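Local atomic coordinates of fibrillarin-like rRNA/tRNA 2'-O-methyltransferase (Aeropyrum pernix, PDB entry 4DF3), a protein that binds S-adenosylmethionine and probably uses it, with a guide RNA choosing the site, to methylate ribose 2'-hydroxyls in rRNA and tRNA. Residues S8-D11 against R12-G15; R53-A57 against Y58-L62; A184-I187 against D188-E192; P193-V196 against Y197-I201. The protein carries 2 engineered substitutions. All blocks are in the same frame, centred on the assembly; numbering follows the deposited sequence.

Interaction 1. Residues S8-D11 against R12-G15; sequences SRHD and RWRG. Engineered in segment 8-11: Ser8 (natural residue Arg), Arg9 (natural residue Glu).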
loop_
_atom_site.group_PDB
_atom_site.type_symbol
_atom_site.label_atom_id
_atom_site.label_comp_id
_atom_site.label_asym_id
_atom_site.label_seq_id
_atom_site.Cartn_x
_atom_site.Cartn_y
_atom_site.Cartn_z
ATOM N N SER A 8 -6.003 -15.121 13.811
ATOM C CA SER A 8 -6.224 -16.126 12.777
ATOM C C SER A 8 -6.098 -15.471 11.420
ATOM O O SER A 8 -6.554 -14.356 11.246
ATOM C CB SER A 8 -7.572 -16.861 12.932
ATOM O OG SER A 8 -8.678 -16.031 12.675
ATOM N N ARG A 9 -5.474 -16.146 10.485
ATOM C CA ARG A 9 -5.366 -15.567 9.137
ATOM C C ARG A 9 -6.725 -15.344 8.503
ATOM O O ARG A 9 -7.642 -16.141 8.603
ATOM C CB ARG A 9 -4.464 -16.426 8.281
ATOM C CG ARG A 9 -4.012 -15.854 6.955
ATOM C CD ARG A 9 -3.195 -16.935 6.267
ATOM N NE ARG A 9 -2.214 -16.310 5.382
ATOM C CZ ARG A 9 -1.151 -17.027 4.946
ATOM N NH1 ARG A 9 -1.087 -18.334 5.267
ATOM N NH2 ARG A 9 -0.189 -16.549 4.163
ATOM N N HIS A 10 -6.857 -14.200 7.839
ATOM C CA HIS A 10 -8.091 -13.820 7.178
ATOM C C HIS A 10 -8.356 -14.807 6.068
ATOM O O HIS A 10 -7.418 -15.347 5.500
ATOM C CB HIS A 10 -7.880 -12.381 6.617
ATOM C CG HIS A 10 -9.136 -11.745 6.086
ATOM N ND1 HIS A 10 -9.549 -11.923 4.792
ATOM C CD2 HIS A 10 -10.017 -10.889 6.651
ATOM C CE1 HIS A 10 -10.651 -11.237 4.576
ATOM N NE2 HIS A 10 -10.960 -10.599 5.693
ATOM N N ASP A 11 -9.632 -15.079 5.777
ATOM C CA ASP A 11 -9.979 -16.161 4.822
ATOM C C ASP A 11 -9.632 -15.834 3.384
ATOM O O ASP A 11 -9.347 -16.760 2.550
ATOM C CB ASP A 11 -11.442 -16.557 4.919
ATOM C CG ASP A 11 -11.736 -17.288 6.217
ATOM O OD1 ASP A 11 -10.934 -18.191 6.602
ATOM O OD2 ASP A 11 -12.747 -16.936 6.847
ATOM N N ARG A 12 -9.555 -14.540 3.098
ATOM C CA ARG A 12 -9.273 -14.114 1.710
ATOM C C ARG A 12 -7.994 -13.260 1.534
ATOM O O ARG A 12 -7.304 -13.365 0.478
ATOM C CB ARG A 12 -10.455 -13.318 1.219
ATOM C CG ARG A 12 -11.725 -14.168 1.116
ATOM C CD ARG A 12 -12.959 -13.359 0.812
ATOM N NE ARG A 12 -13.420 -12.460 1.870
ATOM C CZ ARG A 12 -13.335 -11.146 1.779
ATOM N NH1 ARG A 12 -12.784 -10.611 0.681
ATOM N NH2 ARG A 12 -13.794 -10.376 2.741
ATOM N N TRP A 13 -7.725 -12.381 2.514
ATOM C CA TRP A 13 -6.501 -11.498 2.454
ATOM C C TRP A 13 -5.358 -12.299 3.053
ATOM O O TRP A 13 -5.088 -12.235 4.258
ATOM C CB TRP A 13 -6.688 -10.203 3.220
ATOM C CG TRP A 13 -8.026 -9.513 3.047
ATOM C CD1 TRP A 13 -8.769 -9.483 1.912
ATOM C CD2 TRP A 13 -8.685 -8.644 3.974
ATOM N NE1 TRP A 13 -9.890 -8.705 2.083
ATOM C CE2 TRP A 13 -9.868 -8.174 3.338
ATOM C CE3 TRP A 13 -8.421 -8.240 5.280
ATOM C CZ2 TRP A 13 -10.765 -7.343 3.969
ATOM C CZ3 TRP A 13 -9.318 -7.415 5.947
ATOM C CH2 TRP A 13 -10.520 -6.979 5.275
ATOM N N ARG A 14 -4.688 -13.069 2.204
ATOM C CA ARG A 14 -3.605 -13.953 2.660
ATOM C C ARG A 14 -2.487 -13.073 3.246
ATOM O O ARG A 14 -2.170 -12.075 2.665
ATOM C CB ARG A 14 -3.043 -14.748 1.487
ATOM C CG ARG A 14 -3.986 -15.803 0.935
ATOM C CD ARG A 14 -3.146 -16.952 0.273
ATOM N NE ARG A 14 -3.987 -17.857 -0.508
ATOM C CZ ARG A 14 -4.386 -19.055 -0.101
ATOM N NH1 ARG A 14 -3.996 -19.539 1.105
ATOM N NH2 ARG A 14 -5.161 -19.767 -0.905
ATOM N N GLY A 15 -1.867 -13.502 4.353
ATOM C CA GLY A 15 -0.760 -12.730 4.980
ATOM C C GLY A 15 -1.292 -11.624 5.933
ATOM O O GLY A 15 -0.520 -10.837 6.508
#
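With chi1 at -171° the imidazole of His10 lies beside its carbonyl carbon, and with chi1 -43° the indole of Trp13 stands beside its backbone N, facing the imidazole. The planes differ by 4°, and the offset stack sets the His10 ring centroid 3.6 Å from that of the six-membered ring of Trp13. The overlap centres on the ring fusion, where His10 CE1 stands 3.3 Å from Trp13 CD2. ND1 of His10 looks back into the turn and accepts two backbone N-H groups, Arg12 N at 3.1 Å and Trp13 N at 3.0 Å, both tilted out of the imidazole plane. This double grip fixes the ring rotation and fits an ND1 without a proton. Arg12, bent at chi3, brings one guanidinium face over CE1 of His10, with NH2 3.7 Å from it. A leucine in place of Trp13 would probably leave a face of the His10 imidazole without its stacking mate, held mainly through ND1. Trp13 is the centre of an inverse gamma turn, closed by a weak bond from Arg14 N to Arg12 O. The loop joins strand 4-9 to its antiparallel neighbour 16-21, where His10 pairs through its backbone with Val16 and rests its side chain on Val18.

Interaction 2. Residues R53-A57 against Y58-L62; sequences REWNA and YRSKL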
loop_
_atom_site.group_PDB
_atom_site.type_symbol
_atom_site.label_atom_id
_atom_site.label_comp_id
_atom_site.label_asym_id
_atom_site.label_seq_id
_atom_site.Cartn_x
_atom_site.Cartn_y
_atom_site.Cartn_z
ATOM N N ARG A 53 2.360 -7.513 13.700
ATOM C CA ARG A 53 2.446 -6.087 13.789
ATOM C C ARG A 53 1.025 -5.583 13.453
ATOM O O ARG A 53 0.540 -5.836 12.354
ATOM C CB ARG A 53 3.400 -5.527 12.721
ATOM C CG ARG A 53 4.904 -5.911 12.818
ATOM C CD ARG A 53 5.667 -5.380 11.577
ATOM N NE ARG A 53 5.527 -3.992 11.449
ATOM C CZ ARG A 53 5.173 -3.338 10.351
ATOM N NH1 ARG A 53 4.973 -3.947 9.172
ATOM N NH2 ARG A 53 5.139 -2.045 10.436
ATOM N N GLU A 54 0.400 -4.849 14.369
ATOM C CA GLU A 54 -0.877 -4.239 14.046
ATOM C C GLU A 54 -0.778 -3.352 12.770
ATOM O O GLU A 54 0.139 -2.578 12.633
ATOM C CB GLU A 54 -1.408 -3.417 15.229
ATOM C CG GLU A 54 -2.749 -2.823 14.965
ATOM C CD GLU A 54 -3.206 -1.959 16.180
ATOM O OE1 GLU A 54 -2.562 -0.974 16.495
ATOM O OE2 GLU A 54 -4.146 -2.337 16.880
ATOM N N TRP A 55 -1.731 -3.524 11.859
ATOM C CA TRP A 55 -1.801 -2.754 10.676
ATOM C C TRP A 55 -2.941 -1.727 10.881
ATOM O O TRP A 55 -4.107 -2.003 10.597
ATOM C CB TRP A 55 -2.060 -3.641 9.474
ATOM C CG TRP A 55 -1.835 -2.954 8.118
ATOM C CD1 TRP A 55 -1.396 -1.693 7.906
ATOM C CD2 TRP A 55 -1.961 -3.567 6.837
ATOM N NE1 TRP A 55 -1.280 -1.453 6.532
ATOM C CE2 TRP A 55 -1.635 -2.588 5.867
ATOM C CE3 TRP A 55 -2.321 -4.867 6.419
ATOM C CZ2 TRP A 55 -1.648 -2.840 4.509
ATOM C CZ3 TRP A 55 -2.369 -5.131 5.035
ATOM C CH2 TRP A 55 -2.050 -4.102 4.089
ATOM N N ASN A 56 -2.564 -0.530 11.307
ATOM C CA ASN A 56 -3.592 0.427 11.785
ATOM C C ASN A 56 -4.160 1.178 10.575
ATOM O O ASN A 56 -3.425 1.893 9.909
ATOM C CB ASN A 56 -2.856 1.451 12.661
ATOM C CG ASN A 56 -3.795 2.502 13.265
ATOM O OD1 ASN A 56 -5.022 2.515 13.007
ATOM N ND2 ASN A 56 -3.229 3.360 14.125
ATOM N N ALA A 57 -5.443 0.980 10.245
ATOM C CA ALA A 57 -6.015 1.562 9.091
ATOM C C ALA A 57 -6.097 3.092 9.183
ATOM O O ALA A 57 -6.300 3.774 8.169
ATOM C CB ALA A 57 -7.430 0.955 8.874
ATOM N N TYR A 58 -5.963 3.649 10.402
ATOM C CA TYR A 58 -5.928 5.099 10.535
ATOM C C TYR A 58 -4.590 5.666 10.194
ATOM O O TYR A 58 -4.503 6.886 10.095
ATOM C CB TYR A 58 -6.286 5.598 11.979
ATOM C CG TYR A 58 -7.768 5.399 12.277
ATOM C CD1 TYR A 58 -8.709 6.338 11.834
ATOM C CD2 TYR A 58 -8.223 4.274 12.995
ATOM C CE1 TYR A 58 -10.111 6.240 12.096
ATOM C CE2 TYR A 58 -9.644 4.115 13.243
ATOM C CZ TYR A 58 -10.582 5.128 12.812
ATOM O OH TYR A 58 -11.968 4.998 13.035
ATOM N N ARG A 59 -3.587 4.818 9.969
ATOM C CA ARG A 59 -2.233 5.277 9.552
ATOM C C ARG A 59 -1.798 4.715 8.178
ATOM O O ARG A 59 -0.704 5.092 7.637
ATOM C CB ARG A 59 -1.211 4.790 10.552
ATOM C CG ARG A 59 -1.408 5.271 11.991
ATOM C CD ARG A 59 -1.082 6.805 12.195
ATOM N NE ARG A 59 0.186 7.216 11.569
ATOM C CZ ARG A 59 1.425 6.952 12.021
ATOM N NH1 ARG A 59 1.634 6.288 13.165
ATOM N NH2 ARG A 59 2.481 7.362 11.301
ATOM N N SER A 60 -2.641 3.844 7.630
ATOM C CA SER A 60 -2.284 3.250 6.314
ATOM C C SER A 60 -3.460 3.120 5.419
ATOM O O SER A 60 -4.451 2.343 5.728
ATOM C CB SER A 60 -1.647 1.852 6.542
ATOM O OG SER A 60 -1.476 1.135 5.288
ATOM N N LYS A 61 -3.356 3.786 4.258
ATOM C CA LYS A 61 -4.534 3.774 3.374
ATOM C C LYS A 61 -4.919 2.407 2.807
ATOM O O LYS A 61 -6.140 2.116 2.554
ATOM C CB LYS A 61 -4.333 4.788 2.251
ATOM C CG LYS A 61 -4.409 6.273 2.728
ATOM C CD LYS A 61 -4.225 7.167 1.490
ATOM C CE LYS A 61 -3.777 8.613 1.781
ATOM N NZ LYS A 61 -2.321 8.692 2.122
ATOM N N LEU A 62 -3.913 1.537 2.632
ATOM C CA LEU A 62 -4.253 0.185 2.116
ATOM C C LEU A 62 -5.013 -0.654 3.101
ATOM O O LEU A 62 -5.955 -1.390 2.739
ATOM C CB LEU A 62 -2.953 -0.573 1.704
ATOM C CG LEU A 62 -3.081 -2.033 1.159
ATOM C CD1 LEU A 62 -4.173 -2.023 0.068
ATOM C CD2 LEU A 62 -1.663 -2.501 0.681
#
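The indole N-H of Trp55 meets the hydroxyl of Ser60 near the ring plane, NE1 to OG 2.9 Å, in a weak bond. Farther along the same indole, CZ2 packs against CG of Leu62 at 3.7 Å. Asn56 serves the turn between them twice. Its OD1 takes the N-H of Tyr58 at 3.0 Å, the donor standing well above the amide carbonyl plane, and the same oxygen lies at the edge of the Tyr58 ring. Its backbone O accepts Arg59 N at 2.9 Å. The amide is set for this by a chi1 of -179°, and its ND2 lies 3.4 Å from CG of Arg59. An Asx turn is thus superimposed on a type I beta turn, and together they carry the chain out of strand 50-54 toward helix 61-67, whose N-cap is Ser60. A second shell holds these groups: Ser60 OG is also hydrogen-bonded to Thr91 OG1, a residue of the S-adenosylmethionine site, and the Trp55 ring stacks with His94 of helix 90-99. An alanine in place of Trp55 would probably open a gap beside Leu62 and His94 and leave Ser60 OG without its indole donor. Beyond Ser60, Lys61 touches the bound S-adenosylmethionine and forms a salt bridge with Asp154.

Interaction 3. Residues A184-I187 against D188-E192; sequences ARSI and DVTTE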
loop_
_atom_site.group_PDB
_atom_site.type_symbol
_atom_site.label_atom_id
_atom_site.label_comp_id
_atom_site.label_asym_id
_atom_site.label_seq_id
_atom_site.Cartn_x
_atom_site.Cartn_y
_atom_site.Cartn_z
ATOM N N ALA A 184 -10.594 12.368 -2.713
ATOM C CA ALA A 184 -11.952 12.147 -3.050
ATOM C C ALA A 184 -12.833 12.360 -1.815
ATOM O O ALA A 184 -12.442 12.047 -0.684
ATOM C CB ALA A 184 -12.194 10.655 -3.562
ATOM N N ARG A 185 -14.016 12.921 -2.056
ATOM C CA ARG A 185 -15.036 13.039 -0.994
ATOM C C ARG A 185 -15.936 11.830 -1.032
ATOM O O ARG A 185 -16.007 11.143 -2.034
ATOM C CB ARG A 185 -15.866 14.291 -1.215
ATOM C CG ARG A 185 -15.068 15.579 -0.984
ATOM C CD ARG A 185 -15.733 16.818 -1.691
ATOM N NE ARG A 185 -15.974 16.561 -3.122
ATOM C CZ ARG A 185 -16.638 17.377 -3.941
ATOM N NH1 ARG A 185 -17.115 18.534 -3.488
ATOM N NH2 ARG A 185 -16.825 17.038 -5.216
ATOM N N SER A 186 -16.669 11.568 0.059
ATOM C CA SER A 186 -17.509 10.397 0.049
ATOM C C SER A 186 -18.418 10.482 -1.208
ATOM O O SER A 186 -18.619 9.441 -1.899
ATOM C CB SER A 186 -18.338 10.355 1.317
ATOM O OG SER A 186 -18.969 9.083 1.378
ATOM N N ILE A 187 -18.962 11.677 -1.478
ATOM C CA ILE A 187 -19.919 11.862 -2.601
ATOM C C ILE A 187 -19.321 11.576 -3.986
ATOM O O ILE A 187 -20.037 11.174 -4.901
ATOM C CB ILE A 187 -20.571 13.212 -2.627
ATOM C CG1 ILE A 187 -19.529 14.354 -2.800
ATOM C CG2 ILE A 187 -21.391 13.406 -1.327
ATOM C CD1 ILE A 187 -20.304 15.708 -3.160
ATOM N N ASP A 188 -18.007 11.721 -4.114
ATOM C CA ASP A 188 -17.379 11.331 -5.397
ATOM C C ASP A 188 -17.539 9.827 -5.708
ATOM O O ASP A 188 -17.665 9.423 -6.884
ATOM C CB ASP A 188 -15.894 11.659 -5.351
ATOM C CG ASP A 188 -15.638 13.129 -5.371
ATOM O OD1 ASP A 188 -16.201 13.831 -6.197
ATOM O OD2 ASP A 188 -14.844 13.602 -4.591
ATOM N N VAL A 189 -17.523 9.004 -4.664
ATOM C CA VAL A 189 -17.660 7.565 -4.769
ATOM C C VAL A 189 -19.101 7.164 -4.856
ATOM O O VAL A 189 -19.457 6.317 -5.659
ATOM C CB VAL A 189 -16.895 6.820 -3.603
ATOM C CG1 VAL A 189 -16.989 5.232 -3.782
ATOM C CG2 VAL A 189 -15.351 7.222 -3.763
ATOM N N THR A 190 -19.955 7.777 -4.023
ATOM C CA THR A 190 -21.300 7.207 -3.831
ATOM C C THR A 190 -22.321 7.818 -4.708
ATOM O O THR A 190 -23.325 7.171 -5.014
ATOM C CB THR A 190 -21.835 7.435 -2.402
ATOM O OG1 THR A 190 -21.773 8.857 -2.134
ATOM C CG2 THR A 190 -20.996 6.687 -1.404
ATOM N N THR A 191 -22.053 9.021 -5.221
ATOM C CA THR A 191 -23.130 9.825 -5.781
ATOM C C THR A 191 -22.889 10.237 -7.214
ATOM O O THR A 191 -23.615 9.796 -8.114
ATOM C CB THR A 191 -23.406 11.051 -4.869
ATOM O OG1 THR A 191 -23.634 10.609 -3.517
ATOM C CG2 THR A 191 -24.626 11.822 -5.360
ATOM N N GLU A 192 -21.871 11.072 -7.431
ATOM C CA GLU A 192 -21.442 11.421 -8.798
ATOM C C GLU A 192 -20.059 12.036 -8.682
ATOM O O GLU A 192 -19.824 12.823 -7.808
ATOM C CB GLU A 192 -22.482 12.346 -9.450
ATOM C CG GLU A 192 -22.302 12.808 -10.901
ATOM C CD GLU A 192 -22.231 11.709 -11.922
ATOM O OE1 GLU A 192 -22.798 10.612 -11.705
ATOM O OE2 GLU A 192 -21.600 11.950 -12.971
#
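Asp188 reaches back to Arg185, and its side chain can be followed outward atom by atom. CB lies 3.4 Å from the carbonyl O of Arg185, the oxygen that also accepts Asp188 N in a bent bond from above its carbonyl plane. With chi1 at -70°, CG sits beside the backbone N, which turns the carboxylate back to the backbone N-H of Arg185. There OD2 takes the N-H of Arg185 in a short, nearly straight bond of 2.8 Å, met on the anti side of the carboxylate and a little out of its plane. NE of Arg185 adds a weak, long bond to OD2 at 3.5 Å. The other oxygen, OD1, forms a loose salt bridge with NH2 of Arg185 at 3.4 Å, approached near the guanidinium plane, and it is also hydrogen-bonded to Ser194 N. The guanidinium and carboxylate are twisted 43° apart, so the charged pair is only roughly aligned. Both oxygens are therefore engaged, and this buried acid is likely to be stabilised as the anion. CD1 of Ile187 sits over one face of the guanidinium. Farther on, Ser186 O accepts Thr190 N at 3.0 Å, and Ile187 O is gripped twice, by Thr191 N and by Glu192 N. The acid accepting the N-H three residues before it resembles the reciprocal half of a capping box, without the matching bond from the other side chain, here at the start of the short helix 186-190 that follows strand 176-183 of the Rossmann-like sheet.

Interaction 4. Residues P193-V196 against Y197-I201; sequences PSEV and YKREI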
loop_
_atom_site.group_PDB
_atom_site.type_symbol
_atom_site.label_atom_id
_atom_site.label_comp_id
_atom_site.label_asym_id
_atom_site.label_seq_id
_atom_site.Cartn_x
_atom_site.Cartn_y
_atom_site.Cartn_z
ATOM N N PRO A 193 -19.113 11.574 -9.499
ATOM C CA PRO A 193 -17.736 12.041 -9.419
ATOM C C PRO A 193 -17.593 13.516 -9.886
ATOM O O PRO A 193 -18.214 13.953 -10.870
ATOM C CB PRO A 193 -16.986 11.068 -10.350
ATOM C CG PRO A 193 -17.969 10.411 -11.147
ATOM C CD PRO A 193 -19.275 10.459 -10.434
ATOM N N SER A 194 -16.815 14.262 -9.136
ATOM C CA SER A 194 -16.422 15.632 -9.434
ATOM C C SER A 194 -15.585 15.675 -10.731
ATOM O O SER A 194 -15.159 14.618 -11.266
ATOM C CB SER A 194 -15.614 16.145 -8.231
ATOM O OG SER A 194 -14.216 15.823 -8.376
ATOM N N GLU A 195 -15.372 16.878 -11.236
ATOM C CA GLU A 195 -14.606 17.068 -12.445
ATOM C C GLU A 195 -13.182 16.509 -12.330
ATOM O O GLU A 195 -12.756 15.768 -13.184
ATOM C CB GLU A 195 -14.549 18.555 -12.754
ATOM C CG GLU A 195 -13.768 18.934 -13.969
ATOM C CD GLU A 195 -13.577 20.459 -14.059
ATOM O OE1 GLU A 195 -12.646 20.901 -14.749
ATOM O OE2 GLU A 195 -14.366 21.207 -13.422
ATOM N N VAL A 196 -12.464 16.889 -11.294
ATOM C CA VAL A 196 -11.063 16.506 -11.168
ATOM C C VAL A 196 -10.923 14.961 -11.015
ATOM O O VAL A 196 -10.130 14.274 -11.728
ATOM C CB VAL A 196 -10.408 17.298 -10.011
ATOM C CG1 VAL A 196 -8.945 16.838 -9.833
ATOM C CG2 VAL A 196 -10.474 18.829 -10.323
ATOM N N TYR A 197 -11.783 14.402 -10.166
ATOM C CA TYR A 197 -11.841 12.932 -9.981
ATOM C C TYR A 197 -12.147 12.190 -11.280
ATOM O O TYR A 197 -11.391 11.315 -11.697
ATOM C CB TYR A 197 -12.896 12.657 -8.905
ATOM C CG TYR A 197 -13.086 11.236 -8.490
ATOM C CD1 TYR A 197 -12.525 10.749 -7.291
ATOM C CD2 TYR A 197 -13.840 10.395 -9.248
ATOM C CE1 TYR A 197 -12.724 9.416 -6.907
ATOM C CE2 TYR A 197 -14.076 9.052 -8.853
ATOM C CZ TYR A 197 -13.529 8.584 -7.673
ATOM O OH TYR A 197 -13.739 7.255 -7.290
ATOM N N LYS A 198 -13.257 12.536 -11.944
ATOM C CA LYS A 198 -13.575 11.927 -13.239
ATOM C C LYS A 198 -12.409 11.880 -14.255
ATOM O O LYS A 198 -12.226 10.885 -14.998
ATOM C CB LYS A 198 -14.766 12.667 -13.884
ATOM C CG LYS A 198 -15.817 11.714 -14.377
ATOM C CD LYS A 198 -16.895 12.424 -15.158
ATOM C CE LYS A 198 -17.436 13.626 -14.389
ATOM N NZ LYS A 198 -18.784 14.039 -14.915
ATOM N N ARG A 199 -11.636 12.952 -14.287
ATOM C CA ARG A 199 -10.537 13.102 -15.215
ATOM C C ARG A 199 -9.378 12.179 -14.835
ATOM O O ARG A 199 -8.773 11.565 -15.713
ATOM C CB ARG A 199 -10.108 14.554 -15.228
ATOM C CG ARG A 199 -9.020 14.935 -16.222
ATOM C CD ARG A 199 -9.472 16.129 -17.081
ATOM N NE ARG A 199 -9.916 17.236 -16.230
ATOM C CZ ARG A 199 -10.957 18.033 -16.479
ATOM N NH1 ARG A 199 -11.726 17.861 -17.543
ATOM N NH2 ARG A 199 -11.244 19.003 -15.626
ATOM N N GLU A 200 -9.075 12.061 -13.534
ATOM C CA GLU A 200 -8.091 11.028 -13.081
ATOM C C GLU A 200 -8.513 9.679 -13.569
ATOM O O GLU A 200 -7.714 8.925 -14.073
ATOM C CB GLU A 200 -7.933 11.008 -11.550
ATOM C CG GLU A 200 -7.283 12.241 -11.068
ATOM C CD GLU A 200 -5.801 12.371 -11.561
ATOM O OE1 GLU A 200 -4.942 11.704 -10.985
ATOM O OE2 GLU A 200 -5.535 13.134 -12.507
ATOM N N ILE A 201 -9.787 9.332 -13.386
ATOM C CA ILE A 201 -10.199 7.965 -13.753
ATOM C C ILE A 201 -10.081 7.787 -15.258
ATOM O O ILE A 201 -9.735 6.710 -15.732
ATOM C CB ILE A 201 -11.667 7.681 -13.315
ATOM C CG1 ILE A 201 -11.831 7.876 -11.797
ATOM C CG2 ILE A 201 -12.207 6.300 -13.871
ATOM C CD1 ILE A 201 -11.350 6.716 -10.947
HETATM O O HOH W 1 -7.597 14.805 -12.811
#
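Tyr197, Val196 and Pro193 are the residues most buried by this contact at the start of helix 195-206. CB of Pro193 comes obliquely onto the ring of Tyr197, 3.4 Å from its CD2. The ring is directed there by a chi1 of -177°, which lays it beside the carbonyl carbon of its own residue, and beyond the proline it packs on Ile182 and Val214 of the Rossmann-like sheet. CG of Pro193 also brushes CG of Lys198, the two side chains passing obliquely. Val196 contributes mainly through its carbonyl oxygen. Glu200 N binds it at 3.0 Å, close to the line of the C=O bond, while Arg199 N, which chiefly donates to Glu195 O at 3.2 Å, adds only a weak, strongly bent second bond. A water donates to the Val196 oxygen at 2.8 Å and also to OE2 of Glu200 at 2.7 Å, so it ties the backbone to the carboxylate one turn later. The other carboxylate oxygen, OE1, is taken by Ala161 N, and the Glu200 carboxylate is thus held at both of its oxygens. On the exposed surface of the helix, Glu195 and Arg199 run side by side in the same direction, their flat groups almost perpendicular, and pair as a salt bridge whose exact length is doubtful. At the first turn Ser194 O accepts Lys198 N at 2.9 Å, and OG of Ser194 takes Tyr197 N in a weak but fairly straight bond of 3.3 Å. That hydroxyl, bonding to the N-H three residues ahead, is a serine N-cap, a common way of starting an alpha-helix.

Interactions 3 and 4 form one continuous unit, their centres about 10 Å apart: NH2 of Arg185 lies 3.4 Å from CB of Ser194, and CB of Ala184 packs on CE1 of Tyr197 at 3.6 Å, so the short helix 186-190 leans on the first turn of helix 195-206. Interactions 1 and 2 both reach the amino-terminal antiparallel sheet, at the ends of strands 4-9 and 50-54, with centres about 16 Å apart and no contact between them. Interaction 2 is the one beside the cofactor: the side chain of Ser60 is about 5 Å from bound S-adenosylmethionine. Interaction 4 stays farther off, the side chain of Glu200 lying about 12 Å from the ligand, and interaction 1 is remote from the annotated sites.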